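Local coordinates for protein exopolyphosphatase (Cytophaga hutchinsonii, PDB 3MDQ) that probably hydrolyses terminal phosphate groups from inorganic polyphosphate chains, as an exopolyphosphatase of the Ppx/GppA family with an actin-like ATPase fold, at residues V126-H131 with Q206-S211; F145-K150 with N200-T205; Q164-R169 with V182-Y187; M136-G141 with A270-V275. All coordinates share one frame; numbering follows the deposited sequence.

Contact 1: residues V126-H131 with Q206-S211; sequences VPMEDH and QLIGCS
Val-126 and Met-128 meet Ile-208 in a small, buried and apolar contact, where the loop leaving helix 111-125 lies against strand 206-210 of the six-stranded sheet. The close contacts all fall on one methyl group, CD1 of Ile-208. Its closest partner is the selenium of Met-128, a selenomethionine here, with SE 3.7 Å from Ile-208 CD1. The methylene before it adds a second touch, since Met-128 CG lies 3.9 Å from the same CD1, and the two side chains run at a slant to one another. Val-126 approaches more loosely: its CG1 is 4.1 Å from Ile-208 CD1, and the two branched chains slide past each other pointing in opposite directions. The isoleucine reaches this far because CG1 is anti to the carbonyl carbon (chi1 -63°) and CD1 extends onward from there (chi2 169°). Beyond Met-128 the loop turns back on itself in a type II' beta turn running to His-131, closed by a bond of 2.9 Å from His-131 N to Met-128 O. Glu-129, second in that turn, takes the positive phi it requires. Val-122 of helix 111-125 and Ser-295 of strand 291-295 also touch Ile-208, while Phe-119 and Gln-123 flank Met-128. Through its backbone Ile-208 bonds to Leu-134 and Met-136 on one side, and Leu-207 to Thr-293 of strand 291-295 on the other, so strand 206-210 is interior. The loop between helix 111-125 and strand 133-138 thus packs on a mixed sheet with parallel inner strands, 133-138, 206-210 and 291-295, as in the RNase H-like domains of the actin-like ATPase fold.

Contact 2: residues F145-K150 with N200-T205; sequences FIIGNK and NTWRPT
Ile-147 of strand 143-148 faces the end of helix 193-202 and fills the angle between Trp-202 and Pro-204. Its CB projects from the strand toward the other segment and splits into two branches with different partners. The shorter branch, CG2, is anti to the backbone N and runs up to the base of the tryptophan, where Ile-147 CG2 lies 3.8 Å from Trp-202 CB. The two side chains cross at a slant, and the indole is met obliquely. The longer branch starts at CG1, which has no close partner in the helix end, and the extended second torsion (chi2 172°) sends the terminal methyl to the proline. There Ile-147 CD1 lies 4.3 Å from Pro-204 CG, a looser touch than the first. Both partners sit at a junction of the chain: Trp-202 is the last helical residue, Arg-203 leaves the helix with a positive phi of 55°, and Pro-204 leads toward strand 206-210. This junction completes a beta-alpha-beta crossover, in which the chain leaves strand 153-159, passes through helices on one side of the sheet and returns as the parallel strand 206-210, as in RNase H-like domains. The indole has further neighbours, for Thr-201 CG2 sits 3.8 Å above one face of the Trp-202 ring, toward its rim, and Leu-154 of strand 153-159 touches it too. Around the isoleucine, Ile-132, Leu-134, Trp-155 and Ala-198 continue the apolar layer between sheet and helix, and Pro-204 is further backed by Ile-199.

Contact 3: residues Q164-R169 with V182-Y187; sequences QRLIDR and VMMHNY
Leu-166 and Tyr-187 supply the closest apolar touch between helices 163-169 and 178-191, with Leu-166 CD2 3.7 Å from Tyr-187 CE2. The methyl comes at the ring obliquely. Met-184, a selenomethionine modelled in two conformers, brings CE to 4.0 Å from Leu-166 CD2 in one of them, so this part of the contact is less certain. The segment axes come no closer than 12.3 Å and lie at 125° to each other, a spacing bridged by long side chains. Both helices belong to the helical connection between strands 153-159 and 206-210 of the RNase H-like domain, and Val-275 of helix 267-286 also packs on Leu-166.

The polar element is Arg-169 against the phenol. Tyr-187 OH lies over one guanidinium face near its rim, 3.6 Å from Arg-169 NH1, and the two flat groups are 19° from parallel. A bend at chi3 (-37°) brings the guanidinium alongside the phenol, with one face toward the hydroxyl. Putting an alanine in place of Tyr-187 would probably leave the guanidinium without its flat partner, free to turn, and take from Leu-166 CD2 its closest partner across the contact. Phe-170 meets the same tyrosine ring edge-to-face.

Contact 4: residues M136-G141 with A270-V275; sequences MDIGGG and ADMVVV. With SO4 (sulfate ion), chain D.
Met-272, a selenomethionine on helix 267-286, and Ile-138, at the end of strand 133-138, slide past each other in opposite directions. Met-272 is modelled in two conformers, so its contacts are less certain; in the one described the tip methyl comes closest, with Met-272 CE 3.6 Å from Ile-138 CG2. The same methyl comes within 3.5 Å of Gly-139 O. One bond back, the selenium lies alongside the glycine turn, with Met-272 SE 3.8 Å from Gly-140 CA. CG of Met-272 stands between the backbone N and the carbonyl carbon (chi1 62°), from where the chain extends toward the strand end before bending at chi3. On the isoleucine it is the branch anti to the backbone N, CG2, that receives it. The turn beyond the strand grips a sulfate ion, probably from the crystallisation liquor. Gly-140 N donates to sulfate O2 at 2.9 Å, and Gly-141 N donates to sulfate O1 at the same length with the straighter angle, 153°. Ser-142 N and Thr-13 OG1 add further bonds. Gly-139 passes so close to the ion that a side chain there would collide with it. The same short segment thus packs on the helix through Ile-138, Gly-139 O and Gly-140 CA while turning the N-H groups of Gly-140 and Gly-141 to an anion, consistent with the phosphate-binding loops of actin-like ATPases and a site for a phosphate of the substrate.

How the contacts relate
Contacts 1, 2 and 4 reach the same six-stranded sheet, whereas contact 3 lies among the helices beside it. Contacts 1 and 2 are neighbours, their centres 10 Å apart, joined by a probable backbone bond between Glu-129 O and Lys-150 N. Contact 4, about 20 Å from the centre of contact 1, occupies the other end of the strands, next to the sulfate. Strand 206-210 runs beside strand 133-138 (Ile-208 O to Met-136 N, 2.8 Å), and just beyond it Ser-211 OG is hydrogen-bonded to Asp-137 OD2 at 2.6 Å. Contact 3, with its centre 11 Å from that of contact 4, touches the sulfate-binding glycine loop: Arg-165 NE is hydrogen-bonded to Gly-141 O at 2.9 Å.

Contact 1: residues V126-H131 with Q206-S211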
loop_
_atom_site.group_PDB
_atom_site.type_symbol
_atom_site.label_atom_id
_atom_site.label_comp_id
_atom_site.label_asym_id
_atom_site.label_seq_id
_atom_site.Cartn_x
_atom_site.Cartn_y
_atom_site.Cartn_z
ATOM N N VAL A 126 13.142 -6.433 4.745
ATOM C CA VAL A 126 12.968 -7.718 5.420
ATOM C C VAL A 126 13.957 -8.710 4.800
ATOM O O VAL A 126 13.854 -9.032 3.607
ATOM C CB VAL A 126 11.583 -8.284 5.201
ATOM C CG1 VAL A 126 11.419 -9.635 5.965
ATOM C CG2 VAL A 126 10.479 -7.265 5.639
ATOM N N PRO A 127 14.942 -9.173 5.576
ATOM C CA PRO A 127 15.905 -10.137 5.040
ATOM C C PRO A 127 15.335 -11.541 5.025
ATOM O O PRO A 127 15.277 -12.197 6.066
ATOM C CB PRO A 127 17.098 -10.007 6.011
ATOM C CG PRO A 127 16.468 -9.591 7.293
ATOM C CD PRO A 127 15.261 -8.754 6.946
HETATM N N MSE A 128 14.837 -11.962 3.872
HETATM C CA MSE A 128 14.052 -13.182 3.740
HETATM C C MSE A 128 14.900 -14.415 3.580
HETATM O O MSE A 128 14.379 -15.546 3.660
HETATM C CB MSE A 128 13.104 -13.064 2.534
HETATM C CG MSE A 128 11.986 -12.062 2.767
HETATM SE SE MSE A 128 10.937 -11.824 1.161
HETATM C CE MSE A 128 11.924 -10.394 0.433
ATOM N N GLU A 129 16.203 -14.236 3.344
ATOM C CA GLU A 129 17.086 -15.371 3.037
ATOM C C GLU A 129 16.474 -16.146 1.850
ATOM O O GLU A 129 15.907 -15.537 0.916
ATOM C CB GLU A 129 17.283 -16.266 4.283
ATOM C CG GLU A 129 17.701 -15.571 5.594
ATOM C CD GLU A 129 18.131 -16.582 6.679
ATOM O OE1 GLU A 129 19.206 -17.212 6.499
ATOM O OE2 GLU A 129 17.402 -16.748 7.690
ATOM N N ASP A 130 16.518 -17.474 1.890
ATOM C CA ASP A 130 15.871 -18.269 0.860
ATOM C C ASP A 130 14.440 -18.671 1.253
ATOM O O ASP A 130 13.864 -19.567 0.643
ATOM C CB ASP A 130 16.721 -19.518 0.529
ATOM C CG ASP A 130 16.927 -20.417 1.708
ATOM O OD1 ASP A 130 16.592 -20.052 2.874
ATOM O OD2 ASP A 130 17.483 -21.520 1.469
ATOM N N HIS A 131 13.863 -18.044 2.273
ATOM C CA HIS A 131 12.527 -18.421 2.705
ATOM C C HIS A 131 11.494 -17.921 1.698
ATOM O O HIS A 131 11.423 -16.713 1.441
ATOM C CB HIS A 131 12.188 -17.846 4.099
ATOM C CG HIS A 131 13.139 -18.277 5.171
ATOM N ND1 HIS A 131 13.211 -17.657 6.402
ATOM C CD2 HIS A 131 14.094 -19.243 5.178
ATOM C CE1 HIS A 131 14.141 -18.250 7.138
ATOM N NE2 HIS A 131 14.701 -19.209 6.415
ATOM N N GLN A 206 5.931 -18.006 4.672
ATOM C CA GLN A 206 5.818 -16.790 5.475
ATOM C C GLN A 206 4.947 -15.762 4.749
ATOM O O GLN A 206 4.813 -15.771 3.515
ATOM C CB GLN A 206 7.187 -16.130 5.718
ATOM C CG GLN A 206 8.288 -17.023 6.391
ATOM C CD GLN A 206 7.918 -17.578 7.799
ATOM O OE1 GLN A 206 8.350 -18.681 8.171
ATOM N NE2 GLN A 206 7.095 -16.880 8.515
ATOM N N LEU A 207 4.326 -14.899 5.548
ATOM C CA LEU A 207 3.468 -13.817 5.069
ATOM C C LEU A 207 4.031 -12.475 5.510
ATOM O O LEU A 207 4.326 -12.237 6.698
ATOM C CB LEU A 207 1.999 -13.977 5.571
ATOM C CG LEU A 207 0.983 -12.951 5.080
ATOM C CD1 LEU A 207 0.846 -12.918 3.542
ATOM C CD2 LEU A 207 -0.404 -13.212 5.726
ATOM N N ILE A 208 4.199 -11.569 4.559
ATOM C CA ILE A 208 4.672 -10.203 4.790
ATOM C C ILE A 208 3.605 -9.229 4.301
ATOM O O ILE A 208 3.018 -9.455 3.225
ATOM C CB ILE A 208 5.952 -9.955 3.995
ATOM C CG1 ILE A 208 7.071 -10.897 4.480
ATOM C CG2 ILE A 208 6.401 -8.488 4.078
ATOM C CD1 ILE A 208 8.328 -10.914 3.583
ATOM N N GLY A 209 3.316 -8.185 5.080
ATOM C CA GLY A 209 2.368 -7.152 4.669
ATOM C C GLY A 209 3.038 -5.807 4.626
ATOM O O GLY A 209 3.925 -5.523 5.443
ATOM N N CYS A 210 2.644 -4.958 3.684
ATOM C CA CYS A 210 3.110 -3.580 3.675
ATOM C C CYS A 210 1.962 -2.612 3.321
ATOM O O CYS A 210 0.889 -3.023 2.850
ATOM C CB CYS A 210 4.338 -3.389 2.791
ATOM S SG CYS A 210 4.096 -3.882 1.086
ATOM N N SER A 211 2.297 -1.341 3.533
ATOM C CA SER A 211 1.473 -0.165 3.305
ATOM C C SER A 211 0.551 0.120 4.465
ATOM O O SER A 211 0.720 -0.477 5.548
ATOM C CB SER A 211 0.791 -0.243 1.950
ATOM O OG SER A 211 1.722 0.142 0.964
#

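Contact 2: residues F145-K150 with N200-T205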
loop_
_atom_site.group_PDB
_atom_site.type_symbol
_atom_site.label_atom_id
_atom_site.label_comp_id
_atom_site.label_asym_id
_atom_site.label_seq_id
_atom_site.Cartn_x
_atom_site.Cartn_y
_atom_site.Cartn_z
ATOM N N PHE A 145 0.116 -9.018 -4.755
ATOM C CA PHE A 145 0.659 -10.185 -4.116
ATOM C C PHE A 145 1.904 -10.612 -4.857
ATOM O O PHE A 145 1.906 -10.634 -6.110
ATOM C CB PHE A 145 -0.325 -11.326 -4.153
ATOM C CG PHE A 145 -1.572 -11.108 -3.333
ATOM C CD1 PHE A 145 -1.579 -11.371 -1.991
ATOM C CD2 PHE A 145 -2.733 -10.675 -3.939
ATOM C CE1 PHE A 145 -2.723 -11.170 -1.245
ATOM C CE2 PHE A 145 -3.875 -10.504 -3.199
ATOM C CZ PHE A 145 -3.881 -10.758 -1.868
ATOM N N ILE A 146 2.970 -10.911 -4.111
ATOM C CA ILE A 146 4.223 -11.351 -4.691
ATOM C C ILE A 146 4.766 -12.557 -3.916
ATOM O O ILE A 146 4.798 -12.514 -2.664
ATOM C CB ILE A 146 5.311 -10.250 -4.675
ATOM C CG1 ILE A 146 4.798 -8.907 -5.203
ATOM C CG2 ILE A 146 6.567 -10.719 -5.451
ATOM C CD1 ILE A 146 4.351 -7.963 -4.128
ATOM N N ILE A 147 5.179 -13.622 -4.618
ATOM C CA ILE A 147 5.834 -14.747 -3.992
ATOM C C ILE A 147 7.295 -14.719 -4.388
ATOM O O ILE A 147 7.578 -14.667 -5.558
ATOM C CB ILE A 147 5.189 -16.077 -4.346
ATOM C CG1 ILE A 147 3.750 -16.143 -3.843
ATOM C CG2 ILE A 147 6.021 -17.267 -3.809
ATOM C CD1 ILE A 147 2.943 -17.346 -4.299
ATOM N N GLY A 148 8.189 -14.689 -3.405
ATOM C CA GLY A 148 9.609 -14.638 -3.696
ATOM C C GLY A 148 10.468 -14.761 -2.475
ATOM O O GLY A 148 10.021 -15.185 -1.401
ATOM N N ASN A 149 11.739 -14.384 -2.634
ATOM C CA ASN A 149 12.729 -14.447 -1.541
ATOM C C ASN A 149 13.720 -13.338 -1.723
ATOM O O ASN A 149 13.411 -12.381 -2.387
ATOM C CB ASN A 149 13.377 -15.841 -1.490
ATOM C CG ASN A 149 14.078 -16.205 -2.792
ATOM O OD1 ASN A 149 14.538 -15.352 -3.536
ATOM N ND2 ASN A 149 14.187 -17.503 -3.050
ATOM N N LYS A 150 14.907 -13.426 -1.112
ATOM C CA LYS A 150 15.826 -12.313 -1.115
ATOM C C LYS A 150 16.332 -11.948 -2.492
ATOM O O LYS A 150 16.768 -10.803 -2.705
ATOM C CB LYS A 150 17.043 -12.570 -0.199
ATOM C CG LYS A 150 18.032 -13.601 -0.693
ATOM C CD LYS A 150 19.250 -13.618 0.254
ATOM C CE LYS A 150 20.326 -14.589 -0.212
ATOM N NZ LYS A 150 21.442 -14.633 0.780
ATOM N N ASN A 200 -0.256 -22.797 -4.142
ATOM C CA ASN A 200 -0.107 -24.263 -4.250
ATOM C C ASN A 200 1.141 -24.663 -5.001
ATOM O O ASN A 200 1.786 -25.653 -4.665
ATOM C CB ASN A 200 -1.339 -24.840 -4.944
ATOM C CG ASN A 200 -2.583 -24.792 -4.057
ATOM O OD1 ASN A 200 -2.493 -24.573 -2.847
ATOM N ND2 ASN A 200 -3.755 -25.004 -4.666
ATOM N N THR A 201 1.484 -23.898 -6.016
ATOM C CA THR A 201 2.678 -24.132 -6.826
ATOM C C THR A 201 3.972 -23.866 -6.065
ATOM O O THR A 201 4.873 -24.718 -6.033
ATOM C CB THR A 201 2.643 -23.289 -8.098
ATOM O OG1 THR A 201 1.520 -23.719 -8.864
ATOM C CG2 THR A 201 3.903 -23.476 -8.951
ATOM N N TRP A 202 4.065 -22.697 -5.434
ATOM C CA TRP A 202 5.335 -22.284 -4.814
ATOM C C TRP A 202 5.467 -22.538 -3.309
ATOM O O TRP A 202 6.620 -22.481 -2.781
ATOM C CB TRP A 202 5.599 -20.812 -5.133
ATOM C CG TRP A 202 5.716 -20.548 -6.587
ATOM C CD1 TRP A 202 4.792 -19.955 -7.404
ATOM C CD2 TRP A 202 6.796 -20.936 -7.431
ATOM N NE1 TRP A 202 5.240 -19.922 -8.702
ATOM C CE2 TRP A 202 6.473 -20.520 -8.743
ATOM C CE3 TRP A 202 8.019 -21.585 -7.206
ATOM C CZ2 TRP A 202 7.330 -20.722 -9.820
ATOM C CZ3 TRP A 202 8.873 -21.782 -8.280
ATOM C CH2 TRP A 202 8.521 -21.351 -9.573
ATOM N N ARG A 203 4.351 -22.774 -2.613
ATOM C CA ARG A 203 4.348 -23.131 -1.174
ATOM C C ARG A 203 5.096 -22.134 -0.275
ATOM O O ARG A 203 6.000 -22.500 0.467
ATOM C CB ARG A 203 4.927 -24.550 -0.989
ATOM C CG ARG A 203 4.197 -25.630 -1.796
ATOM C CD ARG A 203 4.605 -27.074 -1.326
ATOM N N PRO A 204 4.715 -20.846 -0.326
ATOM C CA PRO A 204 5.341 -19.941 0.606
ATOM C C PRO A 204 5.072 -20.356 2.070
ATOM O O PRO A 204 4.015 -20.884 2.401
ATOM C CB PRO A 204 4.636 -18.589 0.329
ATOM C CG PRO A 204 3.325 -18.954 -0.329
ATOM C CD PRO A 204 3.577 -20.250 -1.053
ATOM N N THR A 205 6.039 -20.063 2.938
ATOM C CA THR A 205 5.994 -20.426 4.332
ATOM C C THR A 205 5.922 -19.214 5.247
ATOM O O THR A 205 5.841 -19.364 6.485
ATOM C CB THR A 205 7.273 -21.233 4.722
ATOM O OG1 THR A 205 8.440 -20.467 4.402
ATOM C CG2 THR A 205 7.301 -22.561 3.987
#

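Contact 3: residues Q164-R169 with V182-Y187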
loop_
_atom_site.group_PDB
_atom_site.type_symbol
_atom_site.label_atom_id
_atom_site.label_comp_id
_atom_site.label_asym_id
_atom_site.label_seq_id
_atom_site.Cartn_x
_atom_site.Cartn_y
_atom_site.Cartn_z
ATOM N N GLN A 164 -11.081 0.938 -1.062
ATOM C CA GLN A 164 -12.079 1.915 -1.546
ATOM C C GLN A 164 -13.030 1.254 -2.534
ATOM O O GLN A 164 -14.243 1.509 -2.505
ATOM C CB GLN A 164 -11.382 3.136 -2.180
ATOM C CG GLN A 164 -12.341 4.228 -2.691
ATOM C CD GLN A 164 -12.970 4.986 -1.544
ATOM O OE1 GLN A 164 -12.289 5.779 -0.896
ATOM N NE2 GLN A 164 -14.237 4.704 -1.245
ATOM N N ARG A 165 -12.495 0.407 -3.415
ATOM C CA ARG A 165 -13.358 -0.325 -4.344
ATOM C C ARG A 165 -14.298 -1.251 -3.611
ATOM O O ARG A 165 -15.470 -1.302 -3.951
ATOM C CB ARG A 165 -12.537 -1.149 -5.338
ATOM C CG ARG A 165 -11.649 -0.338 -6.251
ATOM C CD ARG A 165 -10.987 -1.322 -7.265
ATOM N NE ARG A 165 -10.047 -0.658 -8.142
ATOM C CZ ARG A 165 -10.354 -0.158 -9.344
ATOM N NH1 ARG A 165 -11.601 -0.203 -9.795
ATOM N NH2 ARG A 165 -9.408 0.393 -10.078
ATOM N N LEU A 166 -13.804 -1.969 -2.610
ATOM C CA LEU A 166 -14.616 -2.943 -1.884
ATOM C C LEU A 166 -15.771 -2.259 -1.177
ATOM O O LEU A 166 -16.915 -2.728 -1.308
ATOM C CB LEU A 166 -13.793 -3.721 -0.879
ATOM C CG LEU A 166 -12.698 -4.622 -1.473
ATOM C CD1 LEU A 166 -11.952 -5.322 -0.353
ATOM C CD2 LEU A 166 -13.235 -5.603 -2.538
ATOM N N ILE A 167 -15.529 -1.146 -0.465
ATOM C CA ILE A 167 -16.593 -0.511 0.301
ATOM C C ILE A 167 -17.573 0.253 -0.610
ATOM O O ILE A 167 -18.697 0.556 -0.196
ATOM C CB ILE A 167 -16.095 0.401 1.435
ATOM C CG1 ILE A 167 -15.324 1.616 0.920
ATOM C CG2 ILE A 167 -15.242 -0.419 2.436
ATOM C CD1 ILE A 167 -14.829 2.501 1.982
ATOM N N ASP A 168 -17.172 0.584 -1.834
ATOM C CA ASP A 168 -18.074 1.253 -2.766
ATOM C C ASP A 168 -18.897 0.289 -3.565
ATOM O O ASP A 168 -20.028 0.619 -3.944
ATOM C CB ASP A 168 -17.279 2.150 -3.731
ATOM C CG ASP A 168 -16.762 3.399 -3.069
ATOM O OD1 ASP A 168 -17.066 3.665 -1.885
ATOM O OD2 ASP A 168 -16.065 4.153 -3.783
ATOM N N ARG A 169 -18.352 -0.884 -3.870
ATOM C CA ARG A 169 -19.061 -1.842 -4.698
ATOM C C ARG A 169 -20.013 -2.695 -3.902
ATOM O O ARG A 169 -21.025 -3.161 -4.470
ATOM C CB ARG A 169 -18.087 -2.702 -5.492
ATOM C CG ARG A 169 -17.379 -3.715 -4.748
ATOM C CD ARG A 169 -16.067 -4.143 -5.518
ATOM N NE ARG A 169 -16.257 -4.167 -6.977
ATOM C CZ ARG A 169 -16.838 -5.151 -7.646
ATOM N NH1 ARG A 169 -17.298 -6.215 -6.994
ATOM N NH2 ARG A 169 -16.974 -5.073 -8.976
ATOM N N VAL A 182 -19.935 -13.276 4.948
ATOM C CA VAL A 182 -20.210 -14.232 3.878
ATOM C C VAL A 182 -19.972 -13.559 2.509
ATOM O O VAL A 182 -19.329 -14.100 1.602
ATOM C CB VAL A 182 -21.646 -14.804 3.959
ATOM C CG1 VAL A 182 -21.964 -15.688 2.704
ATOM C CG2 VAL A 182 -21.838 -15.608 5.284
HETATM N N MSE A 183 -20.541 -12.367 2.327
HETATM C CA MSE A 183 -20.401 -11.608 1.086
HETATM C C MSE A 183 -18.926 -11.416 0.738
HETATM O O MSE A 183 -18.501 -11.638 -0.420
HETATM C CB MSE A 183 -21.099 -10.256 1.251
HETATM C CG MSE A 183 -20.718 -9.147 0.266
HETATM SE SE MSE A 183 -21.828 -7.600 0.591
HETATM C CE MSE A 183 -20.813 -6.902 2.018
HETATM N N MSE A 184 -18.117 -10.982 1.705
HETATM C CA MSE A 184 -16.729 -10.632 1.365
HETATM C C MSE A 184 -15.868 -11.849 1.053
HETATM O O MSE A 184 -15.106 -11.893 0.072
HETATM C CB MSE A 184 -16.051 -9.757 2.456
HETATM C CG MSE A 184 -16.711 -8.398 2.699
HETATM SE SE MSE A 184 -17.062 -7.407 1.090
HETATM C CE MSE A 184 -15.338 -7.471 0.289
ATOM N N HIS A 185 -16.034 -12.893 1.845
ATOM C CA HIS A 185 -15.252 -14.099 1.613
ATOM C C HIS A 185 -15.703 -14.882 0.380
ATOM O O HIS A 185 -14.906 -15.596 -0.260
ATOM C CB HIS A 185 -15.212 -14.981 2.866
ATOM C CG HIS A 185 -14.383 -14.393 3.972
ATOM N ND1 HIS A 185 -13.003 -14.381 3.933
ATOM C CD2 HIS A 185 -14.732 -13.756 5.113
ATOM C CE1 HIS A 185 -12.546 -13.762 5.003
ATOM N NE2 HIS A 185 -13.570 -13.388 5.743
ATOM N N ASN A 186 -16.985 -14.773 0.040
ATOM C CA ASN A 186 -17.435 -15.323 -1.237
ATOM C C ASN A 186 -16.804 -14.585 -2.398
ATOM O O ASN A 186 -16.363 -15.181 -3.379
ATOM C CB ASN A 186 -18.950 -15.236 -1.318
ATOM C CG ASN A 186 -19.491 -15.810 -2.622
ATOM O OD1 ASN A 186 -19.405 -17.019 -2.848
ATOM N ND2 ASN A 186 -20.102 -14.961 -3.445
ATOM N N TYR A 187 -16.777 -13.274 -2.322
ATOM C CA TYR A 187 -16.126 -12.478 -3.371
ATOM C C TYR A 187 -14.651 -12.806 -3.463
ATOM O O TYR A 187 -14.114 -13.005 -4.566
ATOM C CB TYR A 187 -16.308 -11.005 -3.136
ATOM C CG TYR A 187 -15.657 -10.110 -4.154
ATOM C CD1 TYR A 187 -16.051 -10.129 -5.472
ATOM C CD2 TYR A 187 -14.659 -9.228 -3.804
ATOM C CE1 TYR A 187 -15.489 -9.289 -6.417
ATOM C CE2 TYR A 187 -14.102 -8.387 -4.745
ATOM C CZ TYR A 187 -14.506 -8.420 -6.033
ATOM O OH TYR A 187 -13.957 -7.589 -6.982
#

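Contact 4: residues M136-G141 with A270-V275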
loop_
_atom_site.group_PDB
_atom_site.type_symbol
_atom_site.label_atom_id
_atom_site.label_comp_id
_atom_site.label_asym_id
_atom_site.label_seq_id
_atom_site.Cartn_x
_atom_site.Cartn_y
_atom_site.Cartn_z
HETATM N N MSE A 136 2.105 -8.999 0.583
HETATM C CA MSE A 136 0.845 -8.395 0.161
HETATM C C MSE A 136 0.780 -6.908 0.511
HETATM O O MSE A 136 1.114 -6.503 1.632
HETATM C CB MSE A 136 -0.348 -9.167 0.726
HETATM C CG MSE A 136 -0.469 -9.179 2.154
HETATM SE SE MSE A 136 -2.130 -10.212 2.672
HETATM C CE MSE A 136 -3.507 -9.216 2.067
ATOM N N ASP A 137 0.420 -6.091 -0.475
ATOM C CA ASP A 137 0.291 -4.650 -0.323
ATOM C C ASP A 137 -1.161 -4.283 -0.542
ATOM O O ASP A 137 -1.672 -4.466 -1.635
ATOM C CB ASP A 137 1.191 -3.905 -1.296
ATOM C CG ASP A 137 1.135 -2.398 -1.083
ATOM O OD1 ASP A 137 0.035 -1.804 -1.206
ATOM O OD2 ASP A 137 2.195 -1.816 -0.749
ATOM N N ILE A 138 -1.844 -3.858 0.514
ATOM C CA ILE A 138 -3.247 -3.435 0.427
ATOM C C ILE A 138 -3.347 -1.931 0.344
ATOM O O ILE A 138 -2.847 -1.206 1.235
ATOM C CB ILE A 138 -4.051 -3.869 1.652
ATOM C CG1 ILE A 138 -4.036 -5.389 1.768
ATOM C CG2 ILE A 138 -5.489 -3.368 1.507
ATOM C CD1 ILE A 138 -4.696 -5.874 3.079
ATOM N N GLY A 139 -3.912 -1.457 -0.744
ATOM C CA GLY A 139 -4.140 -0.037 -0.929
ATOM C C GLY A 139 -5.624 0.247 -1.079
ATOM O O GLY A 139 -6.440 -0.656 -0.941
ATOM N N GLY A 140 -5.992 1.498 -1.376
ATOM C CA GLY A 140 -7.370 1.817 -1.649
ATOM C C GLY A 140 -7.913 1.338 -2.954
ATOM O O GLY A 140 -9.113 1.134 -3.095
ATOM N N GLY A 141 -7.049 1.148 -3.956
ATOM C CA GLY A 141 -7.478 0.769 -5.274
ATOM C C GLY A 141 -7.130 -0.636 -5.686
ATOM O O GLY A 141 -7.948 -1.325 -6.283
ATOM N N ALA A 270 -9.757 4.328 8.055
ATOM C CA ALA A 270 -10.874 3.924 8.916
ATOM C C ALA A 270 -12.033 3.370 8.102
ATOM O O ALA A 270 -12.657 2.380 8.502
ATOM C CB ALA A 270 -11.348 5.092 9.783
ATOM N N ASP A 271 -12.311 3.979 6.963
ATOM C CA ASP A 271 -13.414 3.520 6.139
ATOM C C ASP A 271 -13.233 2.112 5.576
ATOM O O ASP A 271 -14.216 1.362 5.490
ATOM C CB ASP A 271 -13.658 4.449 4.977
ATOM C CG ASP A 271 -14.129 5.823 5.394
ATOM O OD1 ASP A 271 -14.644 5.973 6.519
ATOM O OD2 ASP A 271 -13.954 6.750 4.551
HETATM N N MSE A 272 -12.009 1.753 5.191
HETATM C CA MSE A 272 -11.772 0.478 4.513
HETATM C C MSE A 272 -11.082 -0.604 5.353
HETATM O O MSE A 272 -10.979 -1.754 4.900
HETATM C CB MSE A 272 -10.938 0.713 3.258
HETATM C CG MSE A 272 -9.597 1.286 3.535
HETATM SE SE MSE A 272 -8.563 1.091 1.917
HETATM C CE MSE A 272 -7.597 -0.554 2.397
ATOM N N VAL A 273 -10.614 -0.270 6.558
ATOM C CA VAL A 273 -9.756 -1.190 7.313
ATOM C C VAL A 273 -10.427 -2.504 7.685
ATOM O O VAL A 273 -9.732 -3.512 7.796
ATOM C CB VAL A 273 -9.084 -0.485 8.514
ATOM C CG1 VAL A 273 -10.069 -0.248 9.642
ATOM C CG2 VAL A 273 -7.846 -1.260 8.973
ATOM N N VAL A 274 -11.750 -2.493 7.865
ATOM C CA VAL A 274 -12.431 -3.751 8.216
ATOM C C VAL A 274 -12.449 -4.749 7.015
ATOM O O VAL A 274 -12.118 -5.941 7.161
ATOM C CB VAL A 274 -13.828 -3.514 8.754
ATOM C CG1 VAL A 274 -14.418 -4.894 9.223
ATOM C CG2 VAL A 274 -13.791 -2.499 9.943
ATOM N N VAL A 275 -12.767 -4.273 5.812
ATOM C CA VAL A 275 -12.663 -5.153 4.659
ATOM C C VAL A 275 -11.231 -5.584 4.387
ATOM O O VAL A 275 -10.974 -6.713 3.974
ATOM C CB VAL A 275 -13.361 -4.559 3.390
ATOM C CG1 VAL A 275 -14.881 -4.429 3.645
ATOM C CG2 VAL A 275 -12.781 -3.218 2.956
HETATM S S SO4 D . -3.248 2.058 -3.805
HETATM O O1 SO4 D . -4.186 0.965 -4.152
HETATM O O2 SO4 D . -3.776 2.881 -2.670
HETATM O O3 SO4 D . -1.959 1.455 -3.425
HETATM O O4 SO4 D . -3.103 2.705 -5.100
#